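Local coordinates for NAD-dependent formate dehydrogenase gamma subunit (PDB 6VW7), which carries a [2Fe-2S] cluster in a thioredoxin-like domain and forms the gamma subunit of a cytosolic NAD-dependent formate dehydrogenase, at residues A[37-42]-A[71-76]; A[48-53]-A[62-67]; A[101-106]-A[152-157]; A[111-116]-A[122-127]; A[136-141]-A[146-151]. All blocks are in the same frame, centred on the assembly; numbering follows the deposited sequence. Where two conformers were deposited one is given.

Contact 1. Residues A[37-42]-A[71-76]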
# COMPACT_ATOMS: atom_id res chain seq x y z
N GLU A 37 -17.52 -11.85 4.56
CA GLU A 37 -18.45 -11.73 5.69
C GLU A 37 -18.60 -13.06 6.44
O GLU A 37 -18.69 -13.06 7.67
CB GLU A 37 -19.82 -11.24 5.21
CG GLU A 37 -20.85 -11.01 6.34
CD GLU A 37 -20.50 -9.84 7.27
OE1 GLU A 37 -19.48 -9.15 7.03
OE2 GLU A 37 -21.26 -9.62 8.25
N ILE A 38 -18.62 -14.18 5.72
CA ILE A 38 -18.64 -15.49 6.36
C ILE A 38 -17.39 -15.68 7.22
O ILE A 38 -17.47 -16.02 8.40
CB ILE A 38 -18.77 -16.62 5.32
CG1 ILE A 38 -20.09 -16.48 4.54
CG2 ILE A 38 -18.72 -17.98 6.02
CD1 ILE A 38 -20.25 -17.50 3.38
N GLN A 39 -16.21 -15.47 6.63
CA GLN A 39 -14.96 -15.62 7.39
C GLN A 39 -14.89 -14.63 8.55
O GLN A 39 -14.40 -14.97 9.63
CB GLN A 39 -13.75 -15.45 6.46
CG GLN A 39 -12.40 -15.60 7.18
CD GLN A 39 -11.30 -16.13 6.27
OE1 GLN A 39 -11.47 -17.16 5.61
NE2 GLN A 39 -10.17 -15.44 6.24
N ASP A 40 -15.34 -13.38 8.34
CA ASP A 40 -15.27 -12.38 9.40
C ASP A 40 -16.15 -12.77 10.59
O ASP A 40 -15.78 -12.52 11.74
CB ASP A 40 -15.68 -11.00 8.87
CG ASP A 40 -14.62 -10.39 7.94
OD1 ASP A 40 -13.53 -10.99 7.81
OD2 ASP A 40 -14.89 -9.34 7.32
N THR A 41 -17.31 -13.37 10.33
CA THR A 41 -18.24 -13.67 11.41
C THR A 41 -18.08 -15.08 11.97
O THR A 41 -18.28 -15.28 13.18
CB THR A 41 -19.69 -13.45 10.95
OG1 THR A 41 -19.99 -14.29 9.83
CG2 THR A 41 -19.92 -11.99 10.56
N GLN A 42 -17.71 -16.07 11.15
CA GLN A 42 -17.63 -17.45 11.60
C GLN A 42 -16.20 -17.92 11.84
O GLN A 42 -16.01 -18.95 12.49
CB GLN A 42 -18.28 -18.38 10.56
CG GLN A 42 -19.59 -17.84 10.02
CD GLN A 42 -20.64 -17.73 11.10
OE1 GLN A 42 -20.86 -18.68 11.84
NE2 GLN A 42 -21.30 -16.57 11.20
N TYR A 71 -7.49 -17.79 -3.20
CA TYR A 71 -7.12 -16.61 -2.43
C TYR A 71 -6.60 -17.03 -1.06
O TYR A 71 -7.35 -17.60 -0.26
CB TYR A 71 -8.30 -15.66 -2.30
CG TYR A 71 -8.69 -14.95 -3.59
CD1 TYR A 71 -7.98 -13.85 -4.07
CD2 TYR A 71 -9.78 -15.39 -4.33
CE1 TYR A 71 -8.36 -13.20 -5.28
CE2 TYR A 71 -10.16 -14.77 -5.52
CZ TYR A 71 -9.44 -13.68 -5.99
OH TYR A 71 -9.84 -13.08 -7.16
N HIS A 72 -5.33 -16.71 -0.78
CA HIS A 72 -4.67 -17.12 0.45
C HIS A 72 -5.33 -16.54 1.70
O HIS A 72 -5.17 -17.10 2.79
CB HIS A 72 -3.20 -16.69 0.41
CG HIS A 72 -2.40 -17.35 -0.68
ND1 HIS A 72 -1.58 -16.65 -1.53
CD2 HIS A 72 -2.30 -18.65 -1.05
CE1 HIS A 72 -1.00 -17.48 -2.38
NE2 HIS A 72 -1.42 -18.71 -2.11
N HIS A 73 -6.03 -15.42 1.57
CA HIS A 73 -6.65 -14.84 2.75
C HIS A 73 -7.71 -15.76 3.35
O HIS A 73 -7.87 -15.80 4.57
CB HIS A 73 -7.25 -13.47 2.42
CG HIS A 73 -7.98 -12.83 3.56
ND1 HIS A 73 -7.34 -12.16 4.58
CD2 HIS A 73 -9.30 -12.77 3.85
CE1 HIS A 73 -8.24 -11.72 5.45
NE2 HIS A 73 -9.43 -12.07 5.02
N PHE A 74 -8.39 -16.56 2.52
CA PHE A 74 -9.55 -17.34 2.97
C PHE A 74 -9.10 -18.67 3.57
O PHE A 74 -8.25 -19.36 3.00
CB PHE A 74 -10.51 -17.60 1.81
CG PHE A 74 -11.17 -16.34 1.28
CD1 PHE A 74 -11.74 -15.42 2.15
CD2 PHE A 74 -11.22 -16.10 -0.08
CE1 PHE A 74 -12.34 -14.27 1.67
CE2 PHE A 74 -11.82 -14.94 -0.57
CZ PHE A 74 -12.37 -14.02 0.29
N ARG A 75 -9.66 -19.04 4.72
CA ARG A 75 -9.36 -20.33 5.31
C ARG A 75 -10.62 -21.17 5.38
O ARG A 75 -11.72 -20.64 5.56
CB ARG A 75 -8.70 -20.21 6.69
CG ARG A 75 -9.32 -19.23 7.65
CD ARG A 75 -8.47 -19.11 8.92
NE ARG A 75 -7.20 -18.43 8.68
CZ ARG A 75 -6.00 -19.02 8.70
NH1 ARG A 75 -5.89 -20.31 8.98
NH2 ARG A 75 -4.91 -18.30 8.47
N GLN A 76 -10.45 -22.47 5.20
CA GLN A 76 -11.56 -23.42 5.20
C GLN A 76 -11.68 -24.19 6.50
O GLN A 76 -12.56 -25.05 6.61
CB GLN A 76 -11.42 -24.38 4.02
CG GLN A 76 -11.64 -23.70 2.69
CD GLN A 76 -11.41 -24.59 1.49
OE1 GLN A 76 -12.35 -25.02 0.82
NE2 GLN A 76 -10.13 -24.88 1.20

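Contact 2. Residues A[48-53]-A[62-67]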
# COMPACT_ATOMS: atom_id res chain seq x y z
N ALA A 48 -19.67 -26.70 3.98
CA ALA A 48 -21.12 -26.77 3.85
C ALA A 48 -21.73 -25.45 3.38
O ALA A 48 -22.90 -25.44 2.99
CB ALA A 48 -21.76 -27.19 5.18
N ALA A 49 -20.98 -24.35 3.41
CA ALA A 49 -21.53 -23.10 2.88
C ALA A 49 -21.47 -23.04 1.36
O ALA A 49 -22.22 -22.26 0.76
CB ALA A 49 -20.78 -21.91 3.46
N VAL A 50 -20.58 -23.81 0.73
CA VAL A 50 -20.39 -23.67 -0.72
C VAL A 50 -21.68 -23.92 -1.50
O VAL A 50 -22.02 -23.09 -2.36
CB VAL A 50 -19.22 -24.55 -1.18
CG1 VAL A 50 -19.10 -24.53 -2.71
CG2 VAL A 50 -17.92 -24.06 -0.52
N PRO A 51 -22.45 -24.99 -1.24
CA PRO A 51 -23.71 -25.15 -1.99
C PRO A 51 -24.66 -23.98 -1.81
O PRO A 51 -25.38 -23.63 -2.75
CB PRO A 51 -24.28 -26.46 -1.44
CG PRO A 51 -23.09 -27.20 -0.91
CD PRO A 51 -22.22 -26.13 -0.34
N VAL A 52 -24.69 -23.39 -0.62
CA VAL A 52 -25.59 -22.26 -0.39
C VAL A 52 -25.15 -21.06 -1.22
O VAL A 52 -25.97 -20.40 -1.88
CB VAL A 52 -25.62 -21.91 1.11
CG1 VAL A 52 -26.48 -20.68 1.37
CG2 VAL A 52 -26.09 -23.12 1.91
N ILE A 53 -23.85 -20.76 -1.21
CA ILE A 53 -23.33 -19.67 -2.02
C ILE A 53 -23.59 -19.94 -3.49
O ILE A 53 -24.14 -19.09 -4.21
CB ILE A 53 -21.83 -19.48 -1.74
CG1 ILE A 53 -21.60 -19.10 -0.27
CG2 ILE A 53 -21.21 -18.47 -2.73
CD1 ILE A 53 -20.20 -19.41 0.22
N ALA A 62 -18.00 -26.06 -7.88
CA ALA A 62 -16.56 -26.09 -8.17
C ALA A 62 -16.01 -24.68 -8.37
O ALA A 62 -14.91 -24.36 -7.91
CB ALA A 62 -16.29 -26.95 -9.42
N GLU A 63 -16.79 -23.82 -9.03
CA GLU A 63 -16.38 -22.44 -9.20
C GLU A 63 -16.14 -21.76 -7.86
O GLU A 63 -15.10 -21.13 -7.63
CB GLU A 63 -17.44 -21.71 -10.02
CG GLU A 63 -17.39 -20.20 -9.96
CD GLU A 63 -16.24 -19.63 -10.77
OE1 GLU A 63 -15.69 -20.38 -11.60
OE2 GLU A 63 -15.90 -18.45 -10.59
N VAL A 64 -17.11 -21.88 -6.94
CA VAL A 64 -16.98 -21.26 -5.62
C VAL A 64 -15.78 -21.83 -4.88
O VAL A 64 -14.97 -21.09 -4.32
CB VAL A 64 -18.29 -21.45 -4.82
CG1 VAL A 64 -18.14 -20.88 -3.42
CG2 VAL A 64 -19.46 -20.79 -5.54
N HIS A 65 -15.65 -23.16 -4.86
CA HIS A 65 -14.51 -23.77 -4.18
C HIS A 65 -13.18 -23.31 -4.80
O HIS A 65 -12.20 -23.10 -4.08
CB HIS A 65 -14.63 -25.29 -4.20
CG HIS A 65 -13.48 -25.99 -3.55
ND1 HIS A 65 -12.47 -26.60 -4.27
CD2 HIS A 65 -13.17 -26.17 -2.24
CE1 HIS A 65 -11.60 -27.13 -3.43
NE2 HIS A 65 -12.00 -26.88 -2.20
N GLY A 66 -13.15 -23.11 -6.12
CA GLY A 66 -11.92 -22.66 -6.76
C GLY A 66 -11.53 -21.25 -6.33
O GLY A 66 -10.35 -20.93 -6.20
N VAL A 67 -12.53 -20.38 -6.11
CA VAL A 67 -12.24 -19.05 -5.61
C VAL A 67 -11.69 -19.12 -4.19
O VAL A 67 -10.67 -18.50 -3.87
CB VAL A 67 -13.50 -18.17 -5.69
CG1 VAL A 67 -13.34 -16.85 -4.89
CG2 VAL A 67 -13.85 -17.90 -7.17

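Contact 3. Residues A[101-106]-A[152-157]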
# COMPACT_ATOMS: atom_id res chain seq x y z
N ALA A 101 11.49 -14.76 11.54
CA ALA A 101 10.66 -15.91 11.16
C ALA A 101 11.23 -17.22 11.70
O ALA A 101 10.48 -18.11 12.11
CB ALA A 101 10.53 -15.97 9.64
N GLU A 102 12.56 -17.36 11.71
CA GLU A 102 13.16 -18.55 12.29
C GLU A 102 12.90 -18.59 13.79
O GLU A 102 12.57 -19.65 14.34
CB GLU A 102 14.66 -18.57 12.03
CG GLU A 102 15.06 -18.66 10.58
CD GLU A 102 16.49 -18.21 10.35
OE1 GLU A 102 16.86 -17.96 9.18
OE2 GLU A 102 17.23 -18.09 11.34
N HIS A 103 13.06 -17.45 14.47
CA HIS A 103 12.81 -17.41 15.90
C HIS A 103 11.35 -17.72 16.22
O HIS A 103 11.06 -18.46 17.17
CB HIS A 103 13.19 -16.06 16.49
CG HIS A 103 12.76 -15.90 17.91
ND1 HIS A 103 13.37 -16.56 18.95
CD2 HIS A 103 11.74 -15.20 18.47
CE1 HIS A 103 12.77 -16.26 20.09
NE2 HIS A 103 11.78 -15.43 19.82
N ALA A 104 10.43 -17.13 15.46
CA ALA A 104 9.01 -17.32 15.74
C ALA A 104 8.64 -18.80 15.72
O ALA A 104 7.87 -19.26 16.57
CB ALA A 104 8.17 -16.54 14.74
N GLN A 105 9.20 -19.55 14.78
CA GLN A 105 8.89 -20.98 14.70
C GLN A 105 9.50 -21.75 15.86
O GLN A 105 8.87 -22.66 16.40
CB GLN A 105 9.38 -21.53 13.36
CG GLN A 105 8.58 -21.02 12.18
CD GLN A 105 9.23 -21.31 10.84
OE1 GLN A 105 9.02 -22.36 10.24
NE2 GLN A 105 10.04 -20.37 10.37
N ARG A 106 10.71 -21.37 16.29
CA ARG A 106 11.29 -22.01 17.47
C ARG A 106 10.50 -21.66 18.73
O ARG A 106 10.23 -22.54 19.56
CB ARG A 106 12.77 -21.62 17.62
CG ARG A 106 13.66 -22.21 16.53
CD ARG A 106 15.16 -21.94 16.75
NE ARG A 106 15.45 -20.55 17.11
CZ ARG A 106 15.97 -19.66 16.26
NH1 ARG A 106 16.26 -20.02 15.02
NH2 ARG A 106 16.20 -18.42 16.66
N ARG A 152 10.77 -8.59 21.44
CA ARG A 152 9.43 -8.03 21.29
C ARG A 152 8.43 -9.07 20.82
O ARG A 152 7.26 -9.03 21.22
CB ARG A 152 9.45 -6.83 20.34
CG ARG A 152 10.23 -5.64 20.87
CD ARG A 152 10.00 -4.38 20.03
NE ARG A 152 11.25 -3.84 19.50
CZ ARG A 152 11.75 -2.64 19.81
NH1 ARG A 152 11.10 -1.84 20.63
NH2 ARG A 152 12.90 -2.24 19.27
N PHE A 153 8.86 -10.01 19.97
CA PHE A 153 7.96 -11.08 19.54
C PHE A 153 7.48 -11.90 20.73
O PHE A 153 6.28 -12.08 20.93
CB PHE A 153 8.63 -11.98 18.51
CG PHE A 153 7.72 -13.03 17.94
CD1 PHE A 153 6.89 -12.75 16.86
CD2 PHE A 153 7.67 -14.30 18.49
CE1 PHE A 153 6.04 -13.72 16.34
CE2 PHE A 153 6.82 -15.27 17.98
CZ PHE A 153 6.01 -14.98 16.90
N ASP A 154 8.42 -12.39 21.55
CA ASP A 154 8.03 -13.18 22.72
C ASP A 154 7.13 -12.38 23.64
O ASP A 154 6.19 -12.93 24.22
CB ASP A 154 9.27 -13.66 23.48
CG ASP A 154 10.13 -14.61 22.66
OD1 ASP A 154 9.66 -15.05 21.58
OD2 ASP A 154 11.25 -14.93 23.11
N ALA A 155 7.41 -11.08 23.80
CA ALA A 155 6.57 -10.24 24.64
C ALA A 155 5.14 -10.18 24.11
O ALA A 155 4.18 -10.36 24.87
CB ALA A 155 7.17 -8.84 24.75
N LEU A 156 4.98 -9.93 22.81
CA LEU A 156 3.63 -9.80 22.28
C LEU A 156 2.88 -11.13 22.28
O LEU A 156 1.66 -11.16 22.48
CB LEU A 156 3.67 -9.16 20.88
CG LEU A 156 4.05 -9.93 19.62
CD1 LEU A 156 2.84 -10.61 19.00
CD2 LEU A 156 4.68 -8.97 18.62
N VAL A 157 3.59 -12.25 22.10
CA VAL A 157 2.96 -13.56 22.20
C VAL A 157 2.55 -13.84 23.64
O VAL A 157 1.48 -14.41 23.90
CB VAL A 157 3.90 -14.64 21.63
CG1 VAL A 157 3.42 -16.03 22.01
CG2 VAL A 157 4.04 -14.48 20.11

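Contact 4. Residues A[111-116]-A[122-127]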
# COMPACT_ATOMS: atom_id res chain seq x y z
N GLY A 111 5.59 -24.45 12.28
CA GLY A 111 5.96 -23.74 11.08
C GLY A 111 4.88 -22.77 10.63
O GLY A 111 3.84 -22.60 11.26
N PHE A 112 5.15 -22.13 9.49
CA PHE A 112 4.16 -21.27 8.86
C PHE A 112 2.96 -22.09 8.40
O PHE A 112 3.08 -23.28 8.09
CB PHE A 112 4.77 -20.51 7.68
CG PHE A 112 5.54 -19.29 8.07
CD1 PHE A 112 4.88 -18.14 8.48
CD2 PHE A 112 6.93 -19.29 8.03
CE1 PHE A 112 5.59 -17.01 8.85
CE2 PHE A 112 7.64 -18.16 8.39
CZ PHE A 112 6.97 -17.02 8.80
N HIS A 113 1.80 -21.44 8.38
CA HIS A 113 0.52 -22.08 8.06
C HIS A 113 0.15 -23.15 9.08
O HIS A 113 -0.71 -24.00 8.81
CB HIS A 113 0.52 -22.67 6.64
CG HIS A 113 1.01 -21.73 5.59
ND1 HIS A 113 0.32 -20.59 5.23
CD2 HIS A 113 2.10 -21.77 4.79
CE1 HIS A 113 0.98 -19.96 4.28
NE2 HIS A 113 2.07 -20.65 3.99
N GLU A 114 0.77 -23.14 10.26
CA GLU A 114 0.46 -24.10 11.32
C GLU A 114 0.01 -23.37 12.58
O GLU A 114 0.18 -22.15 12.73
CB GLU A 114 1.66 -25.00 11.61
CG GLU A 114 2.04 -25.89 10.44
CD GLU A 114 3.20 -26.80 10.75
OE1 GLU A 114 3.53 -26.98 11.94
OE2 GLU A 114 3.80 -27.34 9.79
N THR A 115 -0.57 -24.14 13.49
CA THR A 115 -1.11 -23.66 14.75
C THR A 115 -0.41 -24.35 15.91
O THR A 115 -0.13 -25.55 15.85
CB THR A 115 -2.62 -23.90 14.81
OG1 THR A 115 -3.25 -23.25 13.70
CG2 THR A 115 -3.21 -23.38 16.12
N THR A 116 -0.14 -23.59 16.97
CA THR A 116 0.53 -24.12 18.15
C THR A 116 -0.25 -25.28 18.75
O THR A 116 -1.46 -25.45 18.53
CB THR A 116 0.72 -23.03 19.21
OG1 THR A 116 -0.56 -22.48 19.57
CG2 THR A 116 1.62 -21.92 18.69
N THR A 122 -1.92 -19.14 15.53
CA THR A 122 -1.67 -19.62 14.17
C THR A 122 -0.65 -18.69 13.53
O THR A 122 -0.87 -17.47 13.47
CB THR A 122 -2.96 -19.66 13.35
OG1 THR A 122 -3.83 -20.68 13.86
CG2 THR A 122 -2.66 -19.94 11.88
N LEU A 123 0.45 -19.26 13.06
CA LEU A 123 1.54 -18.50 12.45
C LEU A 123 1.37 -18.48 10.94
O LEU A 123 1.31 -19.54 10.31
CB LEU A 123 2.88 -19.12 12.84
CG LEU A 123 4.15 -18.42 12.35
CD1 LEU A 123 4.24 -17.04 12.96
CD2 LEU A 123 5.35 -19.27 12.72
N GLU A 124 1.27 -17.28 10.36
CA GLU A 124 1.07 -17.10 8.92
C GLU A 124 2.08 -16.12 8.36
O GLU A 124 2.42 -15.13 9.02
CB GLU A 124 -0.35 -16.57 8.63
CG GLU A 124 -1.48 -17.51 9.01
CD GLU A 124 -1.76 -18.57 7.96
OE1 GLU A 124 -1.02 -18.65 6.95
OE2 GLU A 124 -2.73 -19.33 8.14
N PRO A 125 2.55 -16.33 7.13
CA PRO A 125 3.33 -15.29 6.46
C PRO A 125 2.39 -14.27 5.84
O PRO A 125 1.24 -14.56 5.51
CB PRO A 125 4.12 -16.07 5.39
CG PRO A 125 3.16 -17.16 4.99
CD PRO A 125 2.30 -17.48 6.23
N VAL A 126 2.89 -13.05 5.72
CA VAL A 126 2.23 -12.01 4.95
C VAL A 126 3.32 -11.33 4.13
O VAL A 126 4.49 -11.32 4.51
CB VAL A 126 1.48 -11.01 5.86
CG1 VAL A 126 2.44 -10.31 6.82
CG2 VAL A 126 0.67 -10.00 5.04
N TYR A 127 2.94 -10.80 2.96
CA TYR A 127 3.89 -10.21 2.02
C TYR A 127 3.61 -8.71 1.92
O TYR A 127 2.89 -8.24 1.04
CB TYR A 127 3.81 -10.96 0.66
CG TYR A 127 4.21 -12.41 0.89
CD1 TYR A 127 5.55 -12.76 1.01
CD2 TYR A 127 3.26 -13.40 1.07
CE1 TYR A 127 5.93 -14.07 1.28
CE2 TYR A 127 3.62 -14.72 1.32
CZ TYR A 127 4.95 -15.05 1.43
OH TYR A 127 5.30 -16.36 1.69

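Contact 5. Residues A[136-141]-A[146-151]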
# COMPACT_ATOMS: atom_id res chain seq x y z
N PRO A 136 11.12 -5.10 11.27
CA PRO A 136 10.22 -6.15 10.78
C PRO A 136 8.80 -6.00 11.34
O PRO A 136 8.63 -5.61 12.51
CB PRO A 136 10.87 -7.45 11.29
CG PRO A 136 12.30 -7.09 11.52
CD PRO A 136 12.27 -5.67 12.00
N ALA A 137 7.81 -6.23 10.50
CA ALA A 137 6.43 -5.94 10.82
C ALA A 137 5.68 -7.23 11.14
O ALA A 137 5.94 -8.28 10.55
CB ALA A 137 5.75 -5.20 9.67
N VAL A 138 4.76 -7.14 12.10
CA VAL A 138 3.89 -8.24 12.50
C VAL A 138 2.49 -7.69 12.71
O VAL A 138 2.32 -6.58 13.22
CB VAL A 138 4.41 -8.94 13.78
CG1 VAL A 138 3.38 -9.93 14.32
CG2 VAL A 138 5.73 -9.66 13.50
N MET A 139 1.48 -8.45 12.29
CA MET A 139 0.09 -8.13 12.57
C MET A 139 -0.56 -9.27 13.33
O MET A 139 -0.42 -10.44 12.95
CB MET A 139 -0.69 -7.86 11.27
CG MET A 139 -2.15 -7.36 11.52
SD MET A 139 -2.89 -6.79 9.97
CE MET A 139 -2.97 -5.04 10.24
N VAL A 140 -1.26 -8.94 14.41
CA VAL A 140 -2.03 -9.92 15.18
C VAL A 140 -3.48 -9.46 15.15
O VAL A 140 -3.83 -8.42 15.73
CB VAL A 140 -1.53 -10.07 16.62
CG1 VAL A 140 -2.28 -11.20 17.30
CG2 VAL A 140 -0.03 -10.33 16.63
N GLY A 141 -4.32 -10.24 14.47
CA GLY A 141 -5.67 -9.81 14.19
C GLY A 141 -5.59 -8.62 13.26
O GLY A 141 -5.24 -8.76 12.09
N GLY A 146 5.67 -2.87 14.99
CA GLY A 146 6.84 -2.54 14.20
C GLY A 146 8.10 -2.79 15.00
O GLY A 146 8.08 -2.95 16.23
N TYR A 147 9.23 -2.81 14.28
CA TYR A 147 10.57 -2.99 14.85
C TYR A 147 10.66 -4.29 15.65
O TYR A 147 11.23 -4.32 16.74
CB TYR A 147 10.99 -1.81 15.73
CG TYR A 147 10.95 -0.44 15.09
CD1 TYR A 147 11.57 -0.20 13.87
CD2 TYR A 147 10.37 0.64 15.75
CE1 TYR A 147 11.54 1.07 13.29
CE2 TYR A 147 10.35 1.90 15.18
CZ TYR A 147 10.93 2.11 13.96
OH TYR A 147 10.90 3.38 13.42
N VAL A 148 10.09 -5.37 15.12
CA VAL A 148 9.91 -6.57 15.92
C VAL A 148 11.19 -7.40 15.88
O VAL A 148 11.62 -7.86 14.82
CB VAL A 148 8.70 -7.39 15.45
CG1 VAL A 148 8.54 -8.65 16.32
CG2 VAL A 148 7.45 -6.54 15.46
N ASP A 149 11.79 -7.62 17.05
CA ASP A 149 12.89 -8.55 17.20
C ASP A 149 12.44 -9.72 18.08
O ASP A 149 11.26 -9.82 18.45
CB ASP A 149 14.11 -7.82 17.77
CG ASP A 149 13.86 -7.24 19.16
OD1 ASP A 149 12.77 -7.48 19.74
OD2 ASP A 149 14.76 -6.54 19.66
N ALA A 150 13.37 -10.61 18.41
CA ALA A 150 13.02 -11.81 19.16
C ALA A 150 12.41 -11.47 20.51
O ALA A 150 11.41 -12.08 20.93
CB ALA A 150 14.25 -12.70 19.33
N ARG A 151 12.97 -10.47 21.20
CA ARG A 151 12.42 -10.08 22.49
C ARG A 151 10.99 -9.56 22.34
O ARG A 151 10.07 -10.05 23.01
CB ARG A 151 13.31 -9.03 23.16

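Contact 1. Residues A[37-42]-A[71-76]
Q39 reaches out of helix 31-42 and spends its whole carboxamide on the backbone of H73 and R75. CB already points at the loop, and with CG anti to the backbone N (chi1 -179°) the chain runs on extended, carrying CD to 3.7 Å from R75 N. OE1 accepts from R75 N at 2.8 Å in a nearly straight bond (166° at the hydrogen), and NE2 donates to H73 O at 2.9 Å. H73 O lies in the plane of the amide, whereas NE2 sits above the carbonyl plane of H73. Gripped at both ends, the amide has its rotation fixed, and it straddles F74 much as a neighbouring strand would. The complex I 24 kDa family puts a helical bundle ahead of a thioredoxin-like domain; here a bundle helix holds the start of the linker, just where a type I turn from Y71 to F74 follows helix 61-70. NE2 also lies over one face of the H73 ring, amide and ring 28° apart. OE1 meets the F74 ring at its edge, 3.9 Å from CD1. R75 CG packs on OE1 at 3.6 Å, and in the conformer given the guanidinium turns to E124.

Contact 2. Residues A[48-53]-A[62-67]
V50 lays its CG1 methyl across the branch of V64, 3.8 Å from V64 CB and equally near V64 CG1. In V50, CG1 is anti to the backbone N (chi1 174°), which swings it out from the helix toward its partner, and the two valines overlap side by side, pointing opposite ways, instead of meeting end on. I53, one turn later on the same helix, comes in obliquely with its CG2 branch, 4.0 Å from V64 CG1 and 4.0 Å from V64 CG2. V64 is therefore shared by both partners: CB and CG1 lean on V50, and both methyls lean on I53. The fit is close enough to bring the CA atoms of V50 and V64 within 6.4 Å of each other. V50 CG1 also comes to 4.3 Å from H65 N, and the exposed H65 flanks the otherwise buried apolar contact. The two helices, 50-57 and 61-70, follow each other through a short connection in the N-terminal helical bundle. I53 continues the apolar interior onto L31 and I38 of helix 31-42 and V21 of helix 14-24, while V67 packs on L31 and L35 of helix 31-42 and also reaches G284 of the beta subunit, where E63 meets R285.

Contact 3. Residues A[101-106]-A[152-157]
Helices 97-108 and 150-160 run in roughly the same direction, their axes 41° apart and 10.7 Å at closest approach over residues 101-106 and 152-157, with A104 opposite F153. The F153 ring lies between A104, whose CB is on one face, and V157 CG2 on the other. A104 CB is 3.4 Å from F153 CZ, so a small side chain on one helix makes room for a large one from the other. With CG anti to the backbone N (chi1 -175°), F153 pushes straight across the gap. Beside it, nearer the surface, H103 reaches over to D154. H103 NE2 donates to D154 OD1 at 2.8 Å, meeting the oxygen on its syn side but well out of the carboxylate plane; ring and carboxylate are turned 37° from each other. The nearby carboxylate may favour a protonated imidazole. H103 CD2 touches F153 CD2 at 4.2 Å, and D154 OD1 also lies in the plane of the F153 ring, at its edge. Inward, F153 continues onto L100, L108 and V148, and both helices rest on the same face of the sheet, where V138 meets L100 and V140 meets L156.

Contact 4. Residues A[111-116]-A[122-127]
F112 wedges its ring against L123 and P125 in the densely filled part of this contact. CD1 is the leading atom: it stands 3.2 Å from P125 N and 3.5 Å from P125 CD, while L123 places CD2 over one face of the ring and E124 CA meets the edge in plane. Close fitting returns at the far end, where T115 and T122 form a non-hydrogen-bonded backbone pair whose T115 OG1 and T122 OG1 hydroxyls are hydrogen-bonded to each other at 2.6 Å; T122 OG1 also bonds G80 N. Between the two, L123 N gives E114 O a bond of 2.9 Å. The solvent side belongs to H113 and E114, both exposed, and its bonds are poorer. H113 sits at the third position of a type II turn from G111 to E114, with the positive phi (64°) that position calls for, and its N bonds L123 O only weakly. Its ring crosses P125 at about a right angle, CE1 being 3.4 Å from P125 CD, and ND1 donates to E124 OE1 at 2.9 Å. That bond is bent: the oxygen lies 31° out of the imidazole plane, and ring and carboxylate stand 72° apart. E124 manages this by folding back at chi2; its other oxygen, OE2, faces R75, a salt bridge too short as built to be trusted in detail. This is a beta hairpin at the border of the thioredoxin-like sheet, with the short strand 114-115 outermost and strand 121-126 lying parallel to strand 82-87, which ends in the cluster ligand C87.

Contact 5. Residues A[136-141]-A[146-151]
V148 O comes up obliquely against the CB-CG-CD side of the P136 ring, 3.5 Å from P136 CG. The peptide bond before P136 is cis, and the residue leads straight into strand 138-140: it probably corresponds to the cis-proline of the thioredoxin fold, which in relatives stands beside the redox centre. Here its side chain is about 5 Å from that of C92, and the next residue, A137, touches the [2Fe-2S] cluster. The carbonyl of P136 is the second flat group. V148 N approaches it in the carbonyl plane, on a lone pair, and bonds P136 O at 3.0 Å with 161° at the hydrogen. Y147 N is also close to that oxygen but stands at a poor angle for bonding. Y147 has a left-handed backbone conformation, and it is the N-H of V148 that the oxygen receives. P136 and V148 thus exchange contacts both ways, carbonyl to amide and carbonyl to ring. V148 CG2, anti to its own carbonyl carbon, lies beside the same oxygen, 3.3 Å from P136 O. L100 of helix 97-108 packs over P136, V138 and V148 alike, while D149, at the N-cap, caps helix 150-160 with OD1 on R152 N. V138 crosses V148 at about a right angle, its CG2 methyl 4.1 Å from V148 CG2.

The five contacts fall into two groups. Contacts 1 and 2 lie in and beside the N-terminal helices; their centres are 12 Å apart and they touch where I38 CD1 meets I53 CD1 at 3.7 Å. Contacts 3, 4 and 5 build the thioredoxin-like part: contacts 3 and 5 share helix 150-160, with centres 8 Å apart, and contact 4 packs on contact 3 through Q105 and F112. R75 and E124 bring contacts 1 and 4 together. Side chains stand about 7 Å from the cluster for P136 in contact 5, 11 Å for P125 in contact 4 and 13 Å for F153 in contact 3; that of H73 in contact 1 is about 10 Å from that of L129. Contact 2 is remote.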